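Local coordinates for uncharacterized protein Atu1656/AGR_C_3050 (Agrobacterium tumefaciens, PDB 2OJH), which is of unknown function but folds as a six-bladed beta-propeller of the TolB family, at residues W136-K141 with P178-D183. Residues are numbered along the deposited sequence; the frame is centred on the assembly and turned at random.
Sequences WSPDGK and PDYSPD
Y180 lays one face of its ring on the backbone of S137: CA of S137 sits 3.6 Å from the ring centroid and 9° off the ring normal, which defines a CH-pi contact over the centre of the ring. Over the same residue, CE1 of Y180 lies 3.4 Å from the backbone N of S137 and CZ of Y180 lies 3.6 Å from CB of S137. With CG anti to the carbonyl carbon (chi1 -67°), the ring of Y180 reaches across to the neighbouring turn. P138 meets the root of this side chain obliquely, its CD 3.9 Å from CB of Y180, while its CG lies 3.5 Å from the carbonyl O of S181 and also near that of P182.

The loop bearing S137 has its own internal bonds. S137 to G140 form a type I turn, and OG of S137 reaches OD1 of D139 at 2.6 Å; the same oxygen takes N of K141 from above the carboxylate plane, an Asx turn. S181 and D183 repeat the serine-aspartate bond in the next blade.

The contact thus joins the turn that follows strand 131-136 to the end of strand 175-180 and the loop after it, in adjacent propeller blades. No hydrogen bond crosses it, so cohesion rests on CH-pi and van der Waals contact, while the polar side chains of S137 and S181 are satisfied within their own blades.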
ATOM      1  N   TRP A 136       7.335   1.782  -4.740  0.50 37.74           N
ATOM      2  CA  TRP A 136       8.463   1.731  -5.671  0.50 37.52           C
ATOM      3  C   TRP A 136       8.721   3.125  -6.240  0.50 38.23           C
ATOM      4  O   TRP A 136       7.784   3.808  -6.642  0.50 37.85           O
ATOM      5  CB  TRP A 136       8.175   0.772  -6.833  0.50 36.79           C
ATOM      6  CG  TRP A 136       9.356  -0.044  -7.293  0.50 35.78           C
ATOM      7  CD1 TRP A 136      10.543   0.414  -7.775  0.50 34.85           C
ATOM      8  CD2 TRP A 136       9.435  -1.474  -7.319  0.50 34.21           C
ATOM      9  NE1 TRP A 136      11.370  -0.645  -8.092  0.50 33.71           N
ATOM     10  CE2 TRP A 136      10.709  -1.815  -7.815  0.50 34.62           C
ATOM     11  CE3 TRP A 136       8.551  -2.502  -6.961  0.50 34.74           C
ATOM     12  CZ2 TRP A 136      11.115  -3.143  -7.973  0.50 35.14           C
ATOM     13  CZ3 TRP A 136       8.954  -3.823  -7.118  0.50 34.79           C
ATOM     14  CH2 TRP A 136      10.225  -4.131  -7.615  0.50 35.31           C
ATOM     15  N   SER A 137       9.992   3.532  -6.309  1.00 38.87           N
ATOM     16  CA  SER A 137      10.346   4.846  -6.854  1.00 39.70           C
ATOM     17  C   SER A 137       9.914   4.916  -8.324  1.00 39.98           C
ATOM     18  O   SER A 137       9.993   3.907  -9.051  1.00 41.52           O
ATOM     19  CB  SER A 137      11.840   5.149  -6.681  1.00 39.11           C
ATOM     20  OG  SER A 137      12.619   4.407  -7.580  1.00 39.68           O
ATOM     21  N   PRO A 138       9.419   6.092  -8.774  1.00 40.45           N
ATOM     22  CA  PRO A 138       9.028   6.247 -10.173  1.00 40.62           C
ATOM     23  C   PRO A 138      10.082   5.757 -11.174  1.00 41.06           C
ATOM     24  O   PRO A 138       9.722   5.168 -12.195  1.00 40.98           O
ATOM     25  CB  PRO A 138       8.807   7.757 -10.296  1.00 40.67           C
ATOM     26  CG  PRO A 138       8.300   8.123  -8.929  1.00 41.03           C
ATOM     27  CD  PRO A 138       9.171   7.326  -8.012  1.00 40.38           C
ATOM     28  N   ASP A 139      11.366   5.979 -10.895  1.00 41.22           N
ATOM     29  CA  ASP A 139      12.411   5.517 -11.817  1.00 41.31           C
ATOM     30  C   ASP A 139      12.757   4.024 -11.667  1.00 40.98           C
ATOM     31  O   ASP A 139      13.672   3.533 -12.326  1.00 40.83           O
ATOM     32  CB  ASP A 139      13.674   6.403 -11.738  1.00 41.39           C
ATOM     33  CG  ASP A 139      14.415   6.317 -10.387  1.00 43.63           C
ATOM     34  OD1 ASP A 139      14.040   5.531  -9.488  1.00 44.92           O
ATOM     35  OD2 ASP A 139      15.407   7.062 -10.213  1.00 44.36           O
ATOM     36  N   GLY A 140      12.049   3.336 -10.768  1.00 41.23           N
ATOM     37  CA  GLY A 140      12.239   1.907 -10.515  1.00 40.63           C
ATOM     38  C   GLY A 140      13.492   1.476  -9.759  1.00 40.55           C
ATOM     39  O   GLY A 140      13.653   0.292  -9.452  1.00 40.84           O
ATOM     40  N   LYS A 141      14.381   2.418  -9.458  1.00 40.08           N
ATOM     41  CA  LYS A 141      15.691   2.080  -8.901  1.00 39.83           C
ATOM     42  C   LYS A 141      15.682   1.908  -7.374  1.00 38.78           C
ATOM     43  O   LYS A 141      16.600   1.322  -6.795  1.00 38.09           O
ATOM     44  CB  LYS A 141      16.722   3.139  -9.304  1.00 40.38           C
ATOM     45  CG  LYS A 141      16.904   3.315 -10.806  1.00 42.58           C
ATOM     46  CD  LYS A 141      18.120   4.205 -11.062  1.00 49.24           C
ATOM     47  CE  LYS A 141      18.418   4.386 -12.549  1.00 52.62           C
ATOM     48  NZ  LYS A 141      17.394   5.243 -13.239  1.00 56.30           N
ATOM     49  N   PRO A 178       4.727   4.404   3.663  1.00 37.90           N
ATOM     50  CA  PRO A 178       5.319   5.327   2.691  1.00 37.78           C
ATOM     51  C   PRO A 178       5.008   4.999   1.239  1.00 37.82           C
ATOM     52  O   PRO A 178       5.069   3.819   0.833  1.00 38.72           O
ATOM     53  CB  PRO A 178       6.828   5.185   2.940  1.00 37.01           C
ATOM     54  CG  PRO A 178       6.998   3.829   3.519  1.00 36.27           C
ATOM     55  CD  PRO A 178       5.726   3.450   4.201  1.00 37.73           C
ATOM     56  N   ASP A 179       4.758   6.023   0.431  1.00 36.62           N
ATOM     57  CA  ASP A 179       4.536   5.786  -1.012  1.00 37.63           C
ATOM     58  C   ASP A 179       4.997   7.056  -1.743  1.00 37.87           C
ATOM     59  O   ASP A 179       4.815   8.153  -1.244  1.00 36.83           O
ATOM     60  CB  ASP A 179       3.040   5.496  -1.228  1.00 38.05           C
ATOM     61  CG  ASP A 179       2.711   4.947  -2.608  1.00 40.59           C
ATOM     62  OD1 ASP A 179       3.630   4.743  -3.418  1.00 42.70           O
ATOM     63  OD2 ASP A 179       1.505   4.690  -2.864  1.00 43.61           O
ATOM     64  N   TYR A 180       5.639   6.907  -2.895  1.00 37.80           N
ATOM     65  CA  TYR A 180       6.193   8.057  -3.604  1.00 39.16           C
ATOM     66  C   TYR A 180       5.165   8.917  -4.333  1.00 39.86           C
ATOM     67  O   TYR A 180       4.173   8.405  -4.857  1.00 40.41           O
ATOM     68  CB  TYR A 180       7.169   7.587  -4.670  1.00 38.58           C
ATOM     69  CG  TYR A 180       8.431   6.951  -4.157  1.00 39.21           C
ATOM     70  CD1 TYR A 180       8.449   5.614  -3.751  1.00 41.26           C
ATOM     71  CD2 TYR A 180       9.612   7.681  -4.080  1.00 38.84           C
ATOM     72  CE1 TYR A 180       9.641   5.017  -3.304  1.00 41.78           C
ATOM     73  CE2 TYR A 180      10.782   7.102  -3.627  1.00 41.25           C
ATOM     74  CZ  TYR A 180      10.794   5.768  -3.244  1.00 40.05           C
ATOM     75  OH  TYR A 180      11.987   5.205  -2.814  1.00 40.85           O
ATOM     76  N   SER A 181       5.429  10.218  -4.418  1.00 39.82           N
ATOM     77  CA  SER A 181       4.750  11.051  -5.407  1.00 40.71           C
ATOM     78  C   SER A 181       5.312  10.678  -6.794  1.00 40.41           C
ATOM     79  O   SER A 181       6.477  10.256  -6.882  1.00 40.75           O
ATOM     80  CB  SER A 181       4.969  12.536  -5.114  1.00 40.57           C
ATOM     81  OG  SER A 181       6.346  12.877  -5.161  1.00 42.85           O
ATOM     82  N   PRO A 182       4.510  10.823  -7.872  1.00 40.17           N
ATOM     83  CA  PRO A 182       4.989  10.419  -9.212  1.00 40.25           C
ATOM     84  C   PRO A 182       6.148  11.269  -9.765  1.00 41.09           C
ATOM     85  O   PRO A 182       6.857  10.816 -10.660  1.00 40.52           O
ATOM     86  CB  PRO A 182       3.751  10.571 -10.105  1.00 39.93           C
ATOM     87  CG  PRO A 182       2.842  11.485  -9.383  1.00 40.07           C
ATOM     88  CD  PRO A 182       3.126  11.337  -7.916  1.00 40.43           C
ATOM     89  N   ASP A 183       6.353  12.475  -9.238  1.00 41.36           N
ATOM     90  CA  ASP A 183       7.509  13.278  -9.661  1.00 42.53           C
ATOM     91  C   ASP A 183       8.785  12.825  -8.962  1.00 42.47           C
ATOM     92  O   ASP A 183       9.889  13.246  -9.308  1.00 42.72           O
ATOM     93  CB  ASP A 183       7.257  14.772  -9.462  1.00 42.34           C
ATOM     94  CG  ASP A 183       7.232  15.194  -7.997  1.00 44.93           C
ATOM     95  OD1 ASP A 183       7.531  14.387  -7.077  1.00 44.17           O
ATOM     96  OD2 ASP A 183       6.905  16.382  -7.776  1.00 46.33           O
TER